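Local coordinates for protein glutamate racemase (Campylobacter jejuni, PDB 3UHF) that is an alpha/beta enzyme of the Asp/Glu/hydantoin racemase family, built around two parallel sheets, and holds D-glutamic acid in its pocket, at residues A[55-58]-A[59-62]; A[79-82]-A[83-87]. All blocks are in the same frame, centred on the assembly; numbering follows the deposited sequence.

Contact 1 (A[55-58]-A[59-62]); sequences YGDT and ARVP. With DGL (D-glutamic acid), chain C.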
# COMPACT_ATOMS: atom_id res chain seq x y z
N TYR A 55 -4.49 11.75 -1.52
CA TYR A 55 -3.43 12.74 -1.56
C TYR A 55 -2.11 12.02 -1.75
O TYR A 55 -1.78 11.11 -0.99
CB TYR A 55 -3.39 13.57 -0.27
CG TYR A 55 -2.21 14.54 -0.20
CD1 TYR A 55 -2.07 15.57 -1.13
CD2 TYR A 55 -1.27 14.44 0.81
CE1 TYR A 55 -0.99 16.46 -1.05
CE2 TYR A 55 -0.21 15.32 0.90
CZ TYR A 55 -0.07 16.33 -0.04
OH TYR A 55 1.00 17.20 0.06
N GLY A 56 -1.37 12.42 -2.78
CA GLY A 56 -0.07 11.83 -3.05
C GLY A 56 0.99 12.92 -2.98
O GLY A 56 0.81 13.99 -3.56
N ASP A 57 2.09 12.66 -2.27
CA ASP A 57 3.13 13.69 -2.09
C ASP A 57 4.11 13.67 -3.26
O ASP A 57 5.32 13.47 -3.11
CB ASP A 57 3.86 13.48 -0.76
CG ASP A 57 4.81 14.63 -0.42
OD1 ASP A 57 4.74 15.70 -1.08
OD2 ASP A 57 5.61 14.45 0.52
N THR A 58 3.58 13.87 -4.46
CA THR A 58 4.38 13.64 -5.65
C THR A 58 5.54 14.63 -5.82
O THR A 58 6.42 14.40 -6.64
CB THR A 58 3.50 13.66 -6.91
OG1 THR A 58 2.76 14.88 -6.95
CG2 THR A 58 2.52 12.48 -6.89
N ALA A 59 5.55 15.72 -5.07
CA ALA A 59 6.66 16.67 -5.16
C ALA A 59 7.90 16.09 -4.50
O ALA A 59 9.02 16.44 -4.86
CB ALA A 59 6.29 18.01 -4.51
N ARG A 60 7.71 15.22 -3.51
CA ARG A 60 8.85 14.76 -2.71
C ARG A 60 9.13 13.26 -2.82
O ARG A 60 10.12 12.77 -2.27
CB ARG A 60 8.67 15.20 -1.25
CG ARG A 60 8.45 16.70 -1.13
CD ARG A 60 8.45 17.20 0.31
NE ARG A 60 7.33 16.66 1.06
CZ ARG A 60 6.86 17.21 2.18
NH1 ARG A 60 7.42 18.32 2.67
NH2 ARG A 60 5.83 16.65 2.80
N VAL A 61 8.27 12.54 -3.53
CA VAL A 61 8.38 11.10 -3.73
C VAL A 61 9.73 10.80 -4.43
O VAL A 61 10.21 11.62 -5.23
CB VAL A 61 7.17 10.60 -4.58
CG1 VAL A 61 7.28 11.09 -6.03
CG2 VAL A 61 6.98 9.07 -4.52
N PRO A 62 10.38 9.66 -4.12
CA PRO A 62 10.01 8.55 -3.23
C PRO A 62 10.42 8.75 -1.78
O PRO A 62 11.31 9.54 -1.49
CB PRO A 62 10.82 7.39 -3.81
CG PRO A 62 12.11 8.05 -4.20
CD PRO A 62 11.67 9.40 -4.78
N DGL C . 4.70 4.24 -1.71
CA DGL C . 5.99 3.59 -1.44
C DGL C . 5.76 2.26 -0.74
O DGL C . 4.66 1.68 -0.80
CB DGL C . 6.76 3.35 -2.73
CG DGL C . 7.27 4.63 -3.38
CD DGL C . 8.19 5.38 -2.44
OE1 DGL C . 7.75 6.40 -1.87
OE2 DGL C . 9.34 4.93 -2.25
OXT DGL C . 6.68 1.72 -0.13
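Asp57 and Arg60 meet across the turn that follows strand 51-56, joined by a salt bridge and a backbone bond. In the salt bridge the guanidinium comes side-on, NE and NH2 both turned to the same oxygen. Arg60 NE lies 2.9 Å from Asp57 OD2, which offers its syn lone pair, while Arg60 NH2 approaches that oxygen at 3.2 Å from above the carboxylate plane. OD2 sits almost exactly in the guanidinium plane, yet the carboxylate itself is turned 74° from it. A bend at chi3 (-65°) folds the arginine chain back so that NE faces the acid. Tyr63 OH also bonds OD2, Ser255 OG holds OD1, and Arg60 NH1 reaches Glu77, so both charges have further partners that should fix their orientation.

Among backbone bonds, Asp57 O takes Arg60 N at 3.0 Å, the donor lying above the carbonyl plane, and Val61 N more weakly at 3.1 Å. One carbonyl thus gathers two successive amides, and Asp57 is itself the centre of an inverse gamma turn.

Van der Waals packing is slight: the methyl Val61 CG1 rests 3.5 Å from the carbonyl oxygen Thr58 O. The other branch, CG2, set anti to the backbone N, faces D-glutamic acid, 3.8 Å from its OE1. Beyond a cis peptide bond, Pro62 CB stands 3.3 Å from OE2 of the same ligand, so the end of the turn forms part of the pocket wall beside the ligand's side-chain carboxylate.

The turn leaves strand 51-56 between strands 26-31 and 249-254 of the five-stranded parallel sheet. Thr58 OG1 is hydrogen-bonded to Ser256 O, just past strand 249-254, and the Arg60 guanidinium makes a cation-pi contact with Phe74 on helix 68-82.

Contact 2 (A[79-82]-A[83-87]); sequences LDFF and EQFQI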
# COMPACT_ATOMS: atom_id res chain seq x y z
N LEU A 79 -0.95 14.61 7.36
CA LEU A 79 -2.05 14.63 8.32
C LEU A 79 -2.63 16.05 8.41
O LEU A 79 -3.84 16.23 8.38
CB LEU A 79 -1.58 14.13 9.68
CG LEU A 79 -2.65 14.03 10.77
CD1 LEU A 79 -3.81 13.17 10.30
CD2 LEU A 79 -2.06 13.49 12.06
N ASP A 80 -1.75 17.05 8.50
CA ASP A 80 -2.18 18.44 8.51
C ASP A 80 -3.03 18.78 7.29
O ASP A 80 -4.06 19.42 7.41
CB ASP A 80 -0.99 19.39 8.56
CG ASP A 80 -0.29 19.40 9.90
OD1 ASP A 80 -0.87 18.90 10.88
OD2 ASP A 80 0.84 19.92 9.96
N PHE A 81 -2.59 18.33 6.12
CA PHE A 81 -3.32 18.57 4.88
C PHE A 81 -4.74 18.03 4.94
O PHE A 81 -5.68 18.67 4.47
CB PHE A 81 -2.61 17.95 3.67
CG PHE A 81 -3.40 18.03 2.40
CD1 PHE A 81 -3.39 19.20 1.64
CD2 PHE A 81 -4.17 16.96 1.96
CE1 PHE A 81 -4.13 19.29 0.47
CE2 PHE A 81 -4.91 17.04 0.80
CZ PHE A 81 -4.89 18.21 0.05
N PHE A 82 -4.89 16.85 5.53
CA PHE A 82 -6.17 16.16 5.57
C PHE A 82 -7.16 16.78 6.54
O PHE A 82 -8.37 16.59 6.42
CB PHE A 82 -5.96 14.69 5.93
CG PHE A 82 -5.75 13.81 4.75
CD1 PHE A 82 -4.49 13.31 4.46
CD2 PHE A 82 -6.80 13.49 3.90
CE1 PHE A 82 -4.29 12.50 3.36
CE2 PHE A 82 -6.59 12.68 2.81
CZ PHE A 82 -5.34 12.19 2.54
N GLU A 83 -6.65 17.53 7.51
CA GLU A 83 -7.52 18.00 8.59
C GLU A 83 -8.57 19.01 8.12
O GLU A 83 -9.52 19.31 8.84
CB GLU A 83 -6.70 18.54 9.78
CG GLU A 83 -6.29 19.99 9.67
CD GLU A 83 -5.55 20.46 10.92
OE1 GLU A 83 -5.07 19.60 11.68
OE2 GLU A 83 -5.47 21.69 11.14
N GLN A 84 -8.41 19.51 6.90
CA GLN A 84 -9.37 20.42 6.31
C GLN A 84 -10.59 19.69 5.73
O GLN A 84 -11.56 20.33 5.33
CB GLN A 84 -8.71 21.26 5.21
CG GLN A 84 -8.32 20.45 3.99
CD GLN A 84 -7.53 21.25 2.96
OE1 GLN A 84 -8.09 22.11 2.26
NE2 GLN A 84 -6.23 20.97 2.85
N PHE A 85 -10.54 18.36 5.70
CA PHE A 85 -11.55 17.59 4.98
C PHE A 85 -12.63 16.90 5.82
O PHE A 85 -13.64 16.45 5.27
CB PHE A 85 -10.88 16.55 4.06
CG PHE A 85 -10.19 17.16 2.88
CD1 PHE A 85 -10.92 17.68 1.82
CD2 PHE A 85 -8.80 17.23 2.83
CE1 PHE A 85 -10.28 18.24 0.74
CE2 PHE A 85 -8.17 17.80 1.74
CZ PHE A 85 -8.91 18.31 0.70
N GLN A 86 -12.43 16.82 7.13
CA GLN A 86 -13.36 16.12 8.02
C GLN A 86 -13.57 14.65 7.61
O GLN A 86 -14.69 14.25 7.31
CB GLN A 86 -14.71 16.84 8.10
CG GLN A 86 -14.66 18.23 8.72
CD GLN A 86 -14.48 19.33 7.69
OE1 GLN A 86 -15.17 19.36 6.66
NE2 GLN A 86 -13.56 20.25 7.95
N ILE A 87 -12.50 13.87 7.60
CA ILE A 87 -12.60 12.46 7.21
C ILE A 87 -12.90 11.56 8.40
O ILE A 87 -12.55 11.88 9.53
CB ILE A 87 -11.33 11.97 6.51
CG1 ILE A 87 -10.10 12.23 7.38
CG2 ILE A 87 -11.16 12.65 5.16
CD1 ILE A 87 -8.80 11.69 6.77
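Helix 68-82 runs out into a type I beta turn from Phe82 to Phe85, in which Phe85 N bonds Phe82 O at 2.9 Å; just before it, Glu83 N bonds Asp80 O at 3.2 Å and, weakly, Leu79 O. Gln84 turns its side chain back onto the helix: NE2 donates to Phe81 O at 2.9 Å, a fairly straight bond (159°) on a carbonyl lone pair and in the amide plane. The same nitrogen lies 3.5 Å above one face of the Phe81 ring, toward its rim. Phe81 CG, anti to the backbone N (chi1 173°), swings that ring obliquely against Phe85, their planes inclined at 56°, with Phe81 CE2 3.5 Å from Phe85 CE2. Gln84 CG lies over one face of the Phe85 ring, near its rim. Deeper in, Ile87 CD1 packs on Phe82 CD2 at 3.9 Å, and Phe82 packs on Ile53 and Tyr55 of strand 51-56. Asp80 OD1 and Glu83 OE1, 4.3 Å apart, are like charges that would probably disfavour each other mildly. The chemistry is therefore divided: a side-chain amide satisfies a carbonyl of the last helical turn, while aromatic and aliphatic groups pack the turn between helix 68-82 and strand 89-92.

From the N terminus, strand 51-56 ends in contact 1, whose short turn directs the chain past D-glutamic acid. Helix 68-82 then runs back to contact 2, where the chain turns toward strand 89-92, completing a beta-alpha-beta crossover between parallel strands with strand 26-31 lying between them. Each contact is a local turn that closes no long loop. They lie in series, neither nested nor crossing, with centres about 17 Å apart: contact 1 precedes helix 68-82 and contact 2 lies at its C-terminal end. Tyr55 stacks on Phe81, and Tyr55 CB lies 3.7 Å from Phe82 CZ, tying strand 51-56 to the helix end, while Val61 and Pro62 line the ligand pocket.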